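Local structure of diketoreductase (Acinetobacter baylyi, 4E12) at residues V198-A203 / K230-I235; T242-I247 / A260-N265. The protein reduces dicarbonyl compounds with NADH as cofactor and probably also acts as a (3S)-3-hydroxyacyl-CoA dehydrogenase of fatty acid beta-oxidation. All blocks are in the same frame, centred on the assembly; numbering follows the deposited sequence.

Contact 1 of 2, residues V198-A203 / K230-I235; sequences VPLLDA and KGPFEI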
loop_
_atom_site.group_PDB
_atom_site.type_symbol
_atom_site.label_atom_id
_atom_site.label_comp_id
_atom_site.label_asym_id
_atom_site.label_seq_id
_atom_site.Cartn_x
_atom_site.Cartn_y
_atom_site.Cartn_z
ATOM N N VAL A 198 5.279 5.755 -2.064
ATOM C CA VAL A 198 5.448 6.960 -1.259
ATOM C C VAL A 198 4.139 7.405 -0.614
ATOM O O VAL A 198 4.132 7.774 0.559
ATOM C CB VAL A 198 6.127 8.102 -2.053
ATOM C CG1 VAL A 198 6.014 9.423 -1.290
ATOM C CG2 VAL A 198 7.595 7.740 -2.260
ATOM N N PRO A 199 3.013 7.386 -1.360
ATOM C CA PRO A 199 1.771 7.807 -0.698
ATOM C C PRO A 199 1.351 6.954 0.505
ATOM O O PRO A 199 0.833 7.463 1.510
ATOM C CB PRO A 199 0.740 7.802 -1.839
ATOM C CG PRO A 199 1.555 8.053 -3.059
ATOM C CD PRO A 199 2.854 7.307 -2.828
ATOM N N LEU A 200 1.605 5.655 0.419
ATOM C CA LEU A 200 1.344 4.757 1.546
ATOM C C LEU A 200 2.239 5.104 2.757
ATOM O O LEU A 200 1.763 5.236 3.894
ATOM C CB LEU A 200 1.580 3.305 1.106
ATOM C CG LEU A 200 1.428 2.250 2.195
ATOM C CD1 LEU A 200 0.020 2.373 2.812
ATOM C CD2 LEU A 200 1.687 0.860 1.588
ATOM N N LEU A 201 3.530 5.283 2.504
ATOM C CA LEU A 201 4.467 5.585 3.579
ATOM C C LEU A 201 4.230 6.974 4.172
ATOM O O LEU A 201 4.374 7.136 5.382
ATOM C CB LEU A 201 5.919 5.435 3.127
ATOM C CG LEU A 201 6.318 4.049 2.623
ATOM C CD1 LEU A 201 7.785 4.053 2.210
ATOM C CD2 LEU A 201 6.073 2.987 3.689
ATOM N N ASP A 202 3.898 7.958 3.329
ATOM C CA ASP A 202 3.523 9.294 3.820
ATOM C C ASP A 202 2.295 9.232 4.711
ATOM O O ASP A 202 2.209 9.951 5.711
ATOM C CB ASP A 202 3.224 10.260 2.671
ATOM C CG ASP A 202 4.464 10.691 1.926
ATOM O OD1 ASP A 202 5.583 10.357 2.374
ATOM O OD2 ASP A 202 4.316 11.373 0.895
ATOM N N ALA A 203 1.327 8.397 4.337
ATOM C CA ALA A 203 0.120 8.253 5.150
ATOM C C ALA A 203 0.440 7.634 6.510
ATOM O O ALA A 203 -0.079 8.067 7.538
ATOM C CB ALA A 203 -0.911 7.395 4.429
ATOM N N LYS A 230 4.178 -7.161 5.049
ATOM C CA LYS A 230 4.876 -6.192 5.896
ATOM C C LYS A 230 4.125 -4.861 5.851
ATOM O O LYS A 230 3.639 -4.448 4.794
ATOM C CB LYS A 230 6.310 -5.981 5.414
ATOM C CG LYS A 230 7.184 -7.254 5.470
ATOM C CD LYS A 230 8.549 -7.005 4.897
ATOM C CE LYS A 230 9.362 -8.297 4.898
ATOM N NZ LYS A 230 9.413 -8.866 6.272
ATOM N N GLY A 231 4.024 -4.202 6.997
ATOM C CA GLY A 231 3.391 -2.895 7.028
ATOM C C GLY A 231 4.357 -1.752 6.739
ATOM O O GLY A 231 5.570 -1.963 6.635
ATOM N N PRO A 232 3.848 -0.514 6.607
ATOM C CA PRO A 232 4.698 0.641 6.321
ATOM C C PRO A 232 5.981 0.770 7.122
ATOM O O PRO A 232 7.013 1.170 6.578
ATOM C CB PRO A 232 3.756 1.835 6.519
ATOM C CG PRO A 232 2.397 1.262 6.225
ATOM C CD PRO A 232 2.438 -0.133 6.783
ATOM N N PHE A 233 5.939 0.469 8.410
ATOM C CA PHE A 233 7.133 0.732 9.208
ATOM C C PHE A 233 8.173 -0.368 9.046
ATOM O O PHE A 233 9.380 -0.107 9.065
ATOM C CB PHE A 233 6.765 1.098 10.652
ATOM C CG PHE A 233 6.019 2.406 10.735
ATOM C CD1 PHE A 233 6.723 3.609 10.775
ATOM C CD2 PHE A 233 4.627 2.442 10.758
ATOM C CE1 PHE A 233 6.047 4.829 10.839
ATOM C CE2 PHE A 233 3.948 3.664 10.816
ATOM C CZ PHE A 233 4.654 4.847 10.860
ATOM N N GLU A 234 7.699 -1.585 8.825
ATOM C CA GLU A 234 8.600 -2.670 8.467
ATOM C C GLU A 234 9.271 -2.303 7.150
ATOM O O GLU A 234 10.471 -2.518 6.978
ATOM C CB GLU A 234 7.810 -3.957 8.307
ATOM C CG GLU A 234 7.080 -4.362 9.546
ATOM C CD GLU A 234 6.331 -5.640 9.339
ATOM O OE1 GLU A 234 5.126 -5.571 9.039
ATOM O OE2 GLU A 234 6.957 -6.712 9.454
ATOM N N ILE A 235 8.487 -1.746 6.227
ATOM C CA ILE A 235 9.003 -1.262 4.943
ATOM C C ILE A 235 10.002 -0.124 5.134
ATOM O O ILE A 235 11.053 -0.141 4.492
ATOM C CB ILE A 235 7.864 -0.830 3.978
ATOM C CG1 ILE A 235 6.986 -2.038 3.638
ATOM C CG2 ILE A 235 8.433 -0.150 2.732
ATOM C CD1 ILE A 235 5.804 -1.736 2.718
#

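Contact 2 of 2, residues T242-I247 / A260-N265; sequences TTAYNI and AYLKEN. With SO4 (sulfate ion), chain I.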
loop_
_atom_site.group_PDB
_atom_site.type_symbol
_atom_site.label_atom_id
_atom_site.label_comp_id
_atom_site.label_asym_id
_atom_site.label_seq_id
_atom_site.Cartn_x
_atom_site.Cartn_y
_atom_site.Cartn_z
ATOM N N THR A 242 17.913 6.343 7.230
ATOM C CA THR A 242 18.698 7.482 6.782
ATOM C C THR A 242 18.144 7.925 5.424
ATOM O O THR A 242 17.975 9.118 5.153
ATOM C CB THR A 242 20.225 7.165 6.659
ATOM O OG1 THR A 242 20.458 6.335 5.519
ATOM C CG2 THR A 242 20.708 6.418 7.885
ATOM N N THR A 243 17.830 6.953 4.578
ATOM C CA THR A 243 17.236 7.230 3.273
ATOM C C THR A 243 15.857 7.870 3.418
ATOM O O THR A 243 15.539 8.847 2.731
ATOM C CB THR A 243 17.122 5.942 2.432
ATOM O OG1 THR A 243 18.429 5.368 2.265
ATOM C CG2 THR A 243 16.511 6.246 1.073
ATOM N N ALA A 244 15.037 7.330 4.314
ATOM C CA ALA A 244 13.698 7.872 4.504
ATOM C C ALA A 244 13.775 9.296 5.057
ATOM O O ALA A 244 12.963 10.154 4.706
ATOM C CB ALA A 244 12.890 6.984 5.438
ATOM N N TYR A 245 14.756 9.548 5.912
ATOM C CA TYR A 245 14.971 10.884 6.455
ATOM C C TYR A 245 15.351 11.888 5.359
ATOM O O TYR A 245 14.747 12.958 5.252
ATOM C CB TYR A 245 16.017 10.833 7.568
ATOM C CG TYR A 245 16.622 12.172 7.932
ATOM C CD1 TYR A 245 15.937 13.091 8.727
ATOM C CD2 TYR A 245 17.897 12.516 7.473
ATOM C CE1 TYR A 245 16.507 14.322 9.056
ATOM C CE2 TYR A 245 18.478 13.737 7.795
ATOM C CZ TYR A 245 17.782 14.634 8.583
ATOM O OH TYR A 245 18.372 15.835 8.888
ATOM N N ASN A 246 16.323 11.528 4.523
ATOM C CA ASN A 246 16.745 12.390 3.424
ATOM C C ASN A 246 15.569 12.742 2.515
ATOM O O ASN A 246 15.337 13.919 2.222
ATOM C CB ASN A 246 17.876 11.741 2.621
ATOM C CG ASN A 246 19.180 11.665 3.397
ATOM O OD1 ASN A 246 19.415 12.445 4.328
ATOM N ND2 ASN A 246 20.039 10.728 3.017
ATOM N N ILE A 247 14.829 11.729 2.068
ATOM C CA ILE A 247 13.662 11.947 1.216
ATOM C C ILE A 247 12.605 12.838 1.880
ATOM O O ILE A 247 12.122 13.801 1.275
ATOM C CB ILE A 247 13.026 10.606 0.793
ATOM C CG1 ILE A 247 13.969 9.848 -0.145
ATOM C CG2 ILE A 247 11.676 10.834 0.148
ATOM C CD1 ILE A 247 13.453 8.478 -0.541
ATOM N N ALA A 260 12.019 15.117 11.018
ATOM C CA ALA A 260 12.475 15.533 12.347
ATOM C C ALA A 260 12.243 14.439 13.393
ATOM O O ALA A 260 13.042 14.293 14.318
ATOM C CB ALA A 260 11.796 16.826 12.773
ATOM N N TYR A 261 11.153 13.681 13.244
ATOM C CA TYR A 261 10.784 12.619 14.178
ATOM C C TYR A 261 11.776 11.468 14.079
ATOM O O TYR A 261 12.233 10.917 15.087
ATOM C CB TYR A 261 9.364 12.110 13.875
ATOM C CG TYR A 261 8.875 11.026 14.801
ATOM C CD1 TYR A 261 8.131 11.335 15.944
ATOM C CD2 TYR A 261 9.148 9.685 14.541
ATOM C CE1 TYR A 261 7.678 10.330 16.795
ATOM C CE2 TYR A 261 8.696 8.675 15.386
ATOM C CZ TYR A 261 7.966 8.999 16.508
ATOM O OH TYR A 261 7.527 7.994 17.345
ATOM N N LEU A 262 12.115 11.124 12.851
ATOM C CA LEU A 262 13.097 10.086 12.592
ATOM C C LEU A 262 14.445 10.524 13.118
ATOM O O LEU A 262 15.152 9.748 13.766
ATOM C CB LEU A 262 13.223 9.836 11.094
ATOM C CG LEU A 262 12.098 9.144 10.344
ATOM C CD1 LEU A 262 12.492 9.071 8.878
ATOM C CD2 LEU A 262 11.913 7.745 10.909
ATOM N N LYS A 263 14.785 11.778 12.845
ATOM C CA LYS A 263 16.099 12.294 13.209
ATOM C C LYS A 263 16.297 12.196 14.718
ATOM O O LYS A 263 17.291 11.635 15.185
ATOM C CB LYS A 263 16.251 13.734 12.716
ATOM C CG LYS A 263 17.641 14.370 12.864
ATOM C CD LYS A 263 18.687 13.627 12.062
ATOM C CE LYS A 263 19.947 14.449 11.863
ATOM N NZ LYS A 263 20.602 14.869 13.139
ATOM N N GLU A 264 15.333 12.717 15.473
ATOM C CA GLU A 264 15.394 12.728 16.925
ATOM C C GLU A 264 15.301 11.338 17.516
ATOM O O GLU A 264 16.084 10.987 18.401
ATOM C CB GLU A 264 14.269 13.590 17.508
ATOM C CG GLU A 264 14.221 13.559 19.037
ATOM C CD GLU A 264 13.059 14.356 19.608
ATOM O OE1 GLU A 264 12.384 15.062 18.830
ATOM O OE2 GLU A 264 12.822 14.276 20.833
ATOM N N ASN A 265 14.355 10.541 17.028
ATOM C CA ASN A 265 14.046 9.266 17.647
ATOM C C ASN A 265 14.811 8.073 17.104
ATOM O O ASN A 265 14.882 7.047 17.777
ATOM C CB ASN A 265 12.553 8.997 17.570
ATOM C CG ASN A 265 11.765 10.010 18.338
ATOM O OD1 ASN A 265 11.955 10.156 19.546
ATOM N ND2 ASN A 265 10.906 10.749 17.648
HETATM S S SO4 I . 20.208 3.410 5.485
HETATM O O1 SO4 I . 20.374 3.712 6.913
HETATM O O2 SO4 I . 19.987 1.966 5.291
HETATM O O3 SO4 I . 21.431 3.811 4.769
HETATM O O4 SO4 I . 19.055 4.165 4.955
#

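Contact 1 of 2, residues V198-A203 / K230-I235
Leu-200 and Leu-201, neighbours on helix 193-209, reach the first turn of helix 232-239 in the all-helical C-terminal domain of the 3-hydroxyacyl-CoA dehydrogenase family. The segments meet through apolar side chains, and no hydrogen bond crosses between them. Where the backbones come nearest, the CA atoms of Leu-201 and Pro-232 are 5.7 Å apart. Leu-201 has its CG beside the backbone N and anti to the carbonyl carbon (chi1 -59°), and from there one branch, CD2, does all the touching. Leu-201 CD2 lies 3.8 Å from Pro-232 CB and 4.0 Å from Ile-235 CG2, between two residues whose CB atoms both project toward helix 193-209. The same Leu-201 CD2 comes 3.5 Å from Pro-232 O, a van der Waals contact of a methyl with a backbone carbonyl oxygen. Ile-235 offers its methyl because CG2 is the branch anti to the backbone N. Leu-200 also starts out toward the partner helix but meets it more loosely, Leu-200 CG standing 4.3 Å from Pro-232 CG at the outer corner of the proline ring. Trp-222 of helix 215-226 touches both Leu-200 and Pro-232, and Leu-200 also packs on Trp-222 of the second subunit, so the contact borders the dimer interface. Gly-231 holds the N-cap position of the second helix. Its amide donates to the Glu-234 carboxylate, a nearly straight bond (167°) that arrives from above the carboxylate plane, while Arg-223 forms a salt bridge with the same oxygen. That hydrogen bond is short, 2.7 Å from Gly-231 N to Glu-234 OE1.

Contact 2 of 2, residues T242-I247 / A260-N265
The Tyr-245 ring carries the aliphatic part of Lys-263 over one face, and Ala-259, one turn earlier on helix 253-267, also touches the tyrosine side chain. Lys-263 CD sits 4.1 Å from the centroid of the Tyr-245 ring and 27° off its normal, which meets the geometry of a CH-pi contact. The overlap favours one side of the ring: Lys-263 CB is 3.7 Å from Tyr-245 CE1, and the chain then runs obliquely past CZ until Lys-263 CE comes 3.6 Å from Tyr-245 OH. A bend at chi2 (62°) turns the lysine along the ring. Its ammonium is not committed to the tyrosine; Lys-263 NZ pairs with Asp-268 in a salt bridge, which should help to hold the methylenes in place. On the second flat group, the Tyr-261 ring, Asn-265 ND2 lies 3.2 Å above the plane over the ring centre, and the same amide nitrogen gives a weak hydrogen bond to Tyr-261 O.

Deeper in, Leu-262 uses one methyl, CD1, against the opposing helix: Leu-262 CD1 is 3.8 Å from Tyr-245 N and 4.0 Å from Ala-244 CB. A sulfate, probably from the crystallisation liquor, accepts hydrogen bonds through O4 from the backbone amide and hydroxyl of Thr-243; its fit beside Thr-242 is doubtful. The segment axes approach to 9.4 Å and run roughly antiparallel at 142°. Helices 241-249 and 253-267, consecutive and joined by a short connection, thus pack as an antiparallel helical hairpin; the second is the last helix of the C-terminal domain, and Phe-280 in the loop that follows touches Leu-262.

Overall arrangement
Contact 1 closes before contact 2 opens along the chain, and both fall in the C-terminal family domain. Their centres are 14 Å apart and their nearest atoms about 6 Å, with no direct touch. Continuity comes from helices 232-239 and 241-249, which follow each other in sequence, and from Phe-280, which meets Phe-233 edge-to-face beside contact 1 and Leu-262 in contact 2. Contact 1 borders the second subunit, whereas no other protein chain of the assembly touches the segments of contact 2. Both lie away from the NAD(+) site and from His-143, predicted to matter for catalysis. A bound pentaethylene glycol, probably from the crystallisation liquor, comes about 4 Å from the Leu-201 side chain, and one lies about 5 Å from that of Ala-244.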